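Local coordinates for protein SAM-dependent methyltransferase (Geobacter sulfurreducens, PDB 5BP7) that binds S-adenosyl-L-homocysteine and probably acts as a methyltransferase that uses S-adenosyl-L-methionine, at residues R101-L105 with G106-R110; V169-T172 with E173-R177. One frame throughout, in Å; residues are numbered along the deposited sequence.

How the contacts relate
Both contacts are local ones at helix ends, and they cap opposite kinds of helix end: contact 1 (101-110) closes the C-terminal end of helix 92-104 with a Schellman motif, whereas contact 2 (169-177) opens helix 173-178 with a threonine N-cap. Contact 1 comes first along the chain and leads into strand 111-115, one of the two outermost strands of the sheet; contact 2 follows strand 157-166. Their centres lie 43 Å apart, on opposite sides of the centre of the chain, and their nearest atoms are about 31 Å from each other. Neither belongs to the cofactor pocket: the side chain of Leu-105 in contact 1 is about 13 Å from the bound S-adenosyl-L-homocysteine.

Contact 1: residues R101-L105 with G106-R110; sequences RAEEL and GVADR
A Schellman motif ends helix 92-104, with Gly-106 as the residue of positive phi (71°) and Ala-102 and Glu-103 supplying the acceptors. The amide N of Val-107 reaches back to Ala-102 O at 2.8 Å, near the C=O direction (C=O...donor angle 153°). Gly-106 N donates to Glu-103 O at 3.0 Å but comes from well above that carbonyl plane. With the chain turned back by these two bonds, side chains of the loop lie against the last turn: Val-107 CG2 lies 4.2 Å from Ala-102 CB and 4.3 Å from Leu-105 CB. The methyl takes this place because it stands between the backbone N and the carbonyl carbon, with CG1 anti to the latter (chi1 -62°). Ala-108 CB sits 4.0 Å from Glu-103 CG, touching the aliphatic part of that side chain. Within the helix, Arg-101 NH1 forms a salt bridge to Glu-104 OE1, 3.1 Å long, that is in the guanidinium plane yet meets the carboxylate from above; Leu-105 CD1 covers one guanidinium face, 4.0 Å above its centre. Cys-75 and Ala-78 of helix 72-81 touch Ala-102 and Val-107, and Glu-72 gives Arg-101 a second salt bridge. Two carbonyls of the final turn are thus satisfied, and Ala-102 and Val-107 are buried between the turn and helix 72-81.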
# COMPACT_ATOMS: atom_id res chain seq x y z
N ARG A 101 3.34 6.17 15.91
CA ARG A 101 4.27 6.78 14.98
C ARG A 101 4.08 8.30 14.91
O ARG A 101 5.07 9.05 14.92
CB ARG A 101 4.10 6.17 13.58
CG ARG A 101 5.18 6.51 12.57
CD ARG A 101 6.55 6.00 13.00
NE ARG A 101 7.48 6.12 11.89
CZ ARG A 101 8.76 6.48 11.98
NH1 ARG A 101 9.33 6.76 13.15
NH2 ARG A 101 9.48 6.56 10.88
N ALA A 102 2.83 8.74 14.84
CA ALA A 102 2.51 10.17 14.81
C ALA A 102 3.04 10.91 16.05
O ALA A 102 3.62 12.00 15.94
CB ALA A 102 1.01 10.36 14.69
N GLU A 103 2.89 10.29 17.21
CA GLU A 103 3.45 10.83 18.43
C GLU A 103 4.96 10.85 18.41
O GLU A 103 5.56 11.87 18.69
CB GLU A 103 2.96 10.06 19.64
CG GLU A 103 1.53 10.38 19.93
CD GLU A 103 1.16 9.79 21.26
OE1 GLU A 103 1.22 10.54 22.26
OE2 GLU A 103 0.86 8.58 21.30
N GLU A 104 5.55 9.71 18.07
CA GLU A 104 6.99 9.62 17.94
C GLU A 104 7.59 10.74 17.08
O GLU A 104 8.66 11.26 17.40
CB GLU A 104 7.35 8.27 17.33
CG GLU A 104 8.83 8.00 17.31
CD GLU A 104 9.19 6.69 16.65
OE1 GLU A 104 8.32 6.06 15.97
OE2 GLU A 104 10.36 6.28 16.82
N LEU A 105 6.93 11.10 15.98
CA LEU A 105 7.43 12.13 15.08
C LEU A 105 6.89 13.55 15.33
O LEU A 105 7.20 14.46 14.59
CB LEU A 105 7.15 11.74 13.63
CG LEU A 105 7.73 10.42 13.14
CD1 LEU A 105 7.39 10.27 11.66
CD2 LEU A 105 9.23 10.34 13.33
N GLY A 106 6.12 13.74 16.39
CA GLY A 106 5.60 15.06 16.74
C GLY A 106 4.53 15.60 15.80
O GLY A 106 4.39 16.80 15.67
N VAL A 107 3.76 14.72 15.17
CA VAL A 107 2.73 15.13 14.21
C VAL A 107 1.34 14.58 14.54
O VAL A 107 0.47 14.51 13.66
CB VAL A 107 3.13 14.76 12.76
CG1 VAL A 107 4.41 15.49 12.35
CG2 VAL A 107 3.29 13.25 12.60
N ALA A 108 1.11 14.21 15.79
CA ALA A 108 -0.19 13.70 16.23
C ALA A 108 -1.34 14.70 16.09
O ALA A 108 -2.47 14.31 15.91
CB ALA A 108 -0.11 13.22 17.66
N ASP A 109 -1.03 15.99 16.17
CA ASP A 109 -2.04 17.04 15.92
C ASP A 109 -2.28 17.33 14.43
O ASP A 109 -3.18 18.08 14.10
CB ASP A 109 -1.71 18.34 16.68
CG ASP A 109 -0.35 18.95 16.30
OD1 ASP A 109 0.53 18.28 15.70
OD2 ASP A 109 -0.13 20.12 16.67
N ARG A 110 -1.48 16.76 13.54
CA ARG A 110 -1.61 16.98 12.10
C ARG A 110 -2.30 15.85 11.36
O ARG A 110 -3.02 16.09 10.38
CB ARG A 110 -0.23 17.25 11.51
CG ARG A 110 0.37 18.55 12.01
CD ARG A 110 1.58 18.94 11.20
NE ARG A 110 1.14 19.67 10.00
CZ ARG A 110 0.62 20.90 10.03
NH1 ARG A 110 0.46 21.56 11.18
NH2 ARG A 110 0.24 21.49 8.90

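Contact 2: residues V169-T172 with E173-R177; sequences VPPT and EDVAR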
# COMPACT_ATOMS: atom_id res chain seq x y z
N VAL A 169 5.76 -10.66 -18.78
CA VAL A 169 4.51 -11.38 -19.04
C VAL A 169 4.64 -12.77 -18.43
O VAL A 169 5.57 -13.48 -18.77
CB VAL A 169 4.22 -11.54 -20.56
CG1 VAL A 169 2.77 -11.98 -20.77
CG2 VAL A 169 4.48 -10.25 -21.34
N PRO A 170 3.72 -13.16 -17.52
CA PRO A 170 3.83 -14.53 -17.02
C PRO A 170 3.33 -15.50 -18.08
O PRO A 170 2.26 -15.30 -18.64
CB PRO A 170 2.94 -14.55 -15.76
CG PRO A 170 1.96 -13.45 -15.96
CD PRO A 170 2.59 -12.44 -16.90
N PRO A 171 4.12 -16.52 -18.38
CA PRO A 171 3.75 -17.39 -19.49
C PRO A 171 2.54 -18.30 -19.22
O PRO A 171 1.89 -18.73 -20.16
CB PRO A 171 5.03 -18.21 -19.71
CG PRO A 171 5.70 -18.25 -18.38
CD PRO A 171 5.38 -16.94 -17.73
N THR A 172 2.29 -18.61 -17.95
CA THR A 172 1.23 -19.56 -17.57
C THR A 172 0.48 -19.02 -16.39
O THR A 172 0.98 -18.14 -15.69
CB THR A 172 1.82 -20.93 -17.16
OG1 THR A 172 2.67 -20.78 -16.00
CG2 THR A 172 2.65 -21.57 -18.30
N GLU A 173 -0.68 -19.62 -16.13
CA GLU A 173 -1.45 -19.38 -14.89
C GLU A 173 -0.74 -19.83 -13.59
O GLU A 173 -0.88 -19.18 -12.55
CB GLU A 173 -2.85 -20.02 -14.98
CG GLU A 173 -3.76 -19.45 -16.07
CD GLU A 173 -4.02 -17.93 -15.97
OE1 GLU A 173 -4.45 -17.30 -16.97
OE2 GLU A 173 -3.78 -17.34 -14.91
N ASP A 174 0.04 -20.90 -13.67
CA ASP A 174 0.92 -21.35 -12.56
C ASP A 174 1.92 -20.23 -12.11
O ASP A 174 2.13 -20.01 -10.90
CB ASP A 174 1.62 -22.69 -12.94
CG ASP A 174 0.62 -23.87 -13.03
OD1 ASP A 174 -0.56 -23.67 -12.70
OD2 ASP A 174 0.99 -25.02 -13.43
N VAL A 175 2.52 -19.53 -13.08
CA VAL A 175 3.39 -18.38 -12.78
C VAL A 175 2.61 -17.20 -12.20
O VAL A 175 3.11 -16.53 -11.26
CB VAL A 175 4.22 -17.94 -14.02
CG1 VAL A 175 4.95 -16.60 -13.78
CG2 VAL A 175 5.23 -19.02 -14.40
N ALA A 176 1.43 -16.91 -12.77
CA ALA A 176 0.52 -15.88 -12.21
C ALA A 176 0.15 -16.18 -10.74
O ALA A 176 0.28 -15.32 -9.86
CB ALA A 176 -0.73 -15.76 -13.06
N ARG A 177 -0.22 -17.44 -10.48
CA ARG A 177 -0.58 -17.90 -9.13
C ARG A 177 0.60 -17.94 -8.13
O ARG A 177 0.46 -17.50 -7.00
CB ARG A 177 -1.30 -19.25 -9.23
CG ARG A 177 -2.67 -19.11 -9.89
CD ARG A 177 -3.18 -20.43 -10.46
NE ARG A 177 -3.32 -21.46 -9.43
CZ ARG A 177 -4.28 -21.51 -8.49
NH1 ARG A 177 -5.23 -20.57 -8.41
NH2 ARG A 177 -4.29 -22.51 -7.60
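The first turn of helix 173-178 is closed by Ala-176 N donating to Thr-172 O at 3.2 Å with an N-H...O angle of 164°, while the extended backbone of Thr-172 marks the change from loop to helix. The side chain of Thr-172 adds a second grip, its OG1 accepting from Val-175 N at 3.2 Å. With chi1 at 62°, OG1 stands between the backbone N and the carbonyl carbon, which points it at Val-175 N, and the methyl CG2 is placed beside the backbone N. The same oxygen also touches Val-175 CG2 (3.5 Å) and Asp-174 CB. This is an N-cap: the hydroxyl oxygen accepts from an amide N-H of the first turn, as an N-cap side chain does. Ahead of the cap, two prolines fold back over Val-175, giving the helix start an apolar cover. Pro-170 CB meets Val-175 CG1 at 3.5 Å, tighter than a usual carbon-carbon contact, and Pro-171 CD lies 3.9 Å from Val-175 CG2, the side chains of Pro-171 and Val-175 crossing at about a right angle. With CG1 anti to the backbone N (chi1 170°) and CG2 anti to the carbonyl carbon, CG1 reaches both rings, meeting Pro-170 CB and also Pro-171 CD at 4.0 Å, while CG2 lies against Pro-171 and Thr-172 OG1. Tyr-256 and Tyr-260 of helix 239-260 also touch Val-175, while Glu-173 OE2 accepts a hydrogen bond from the backbone N of Thr-184.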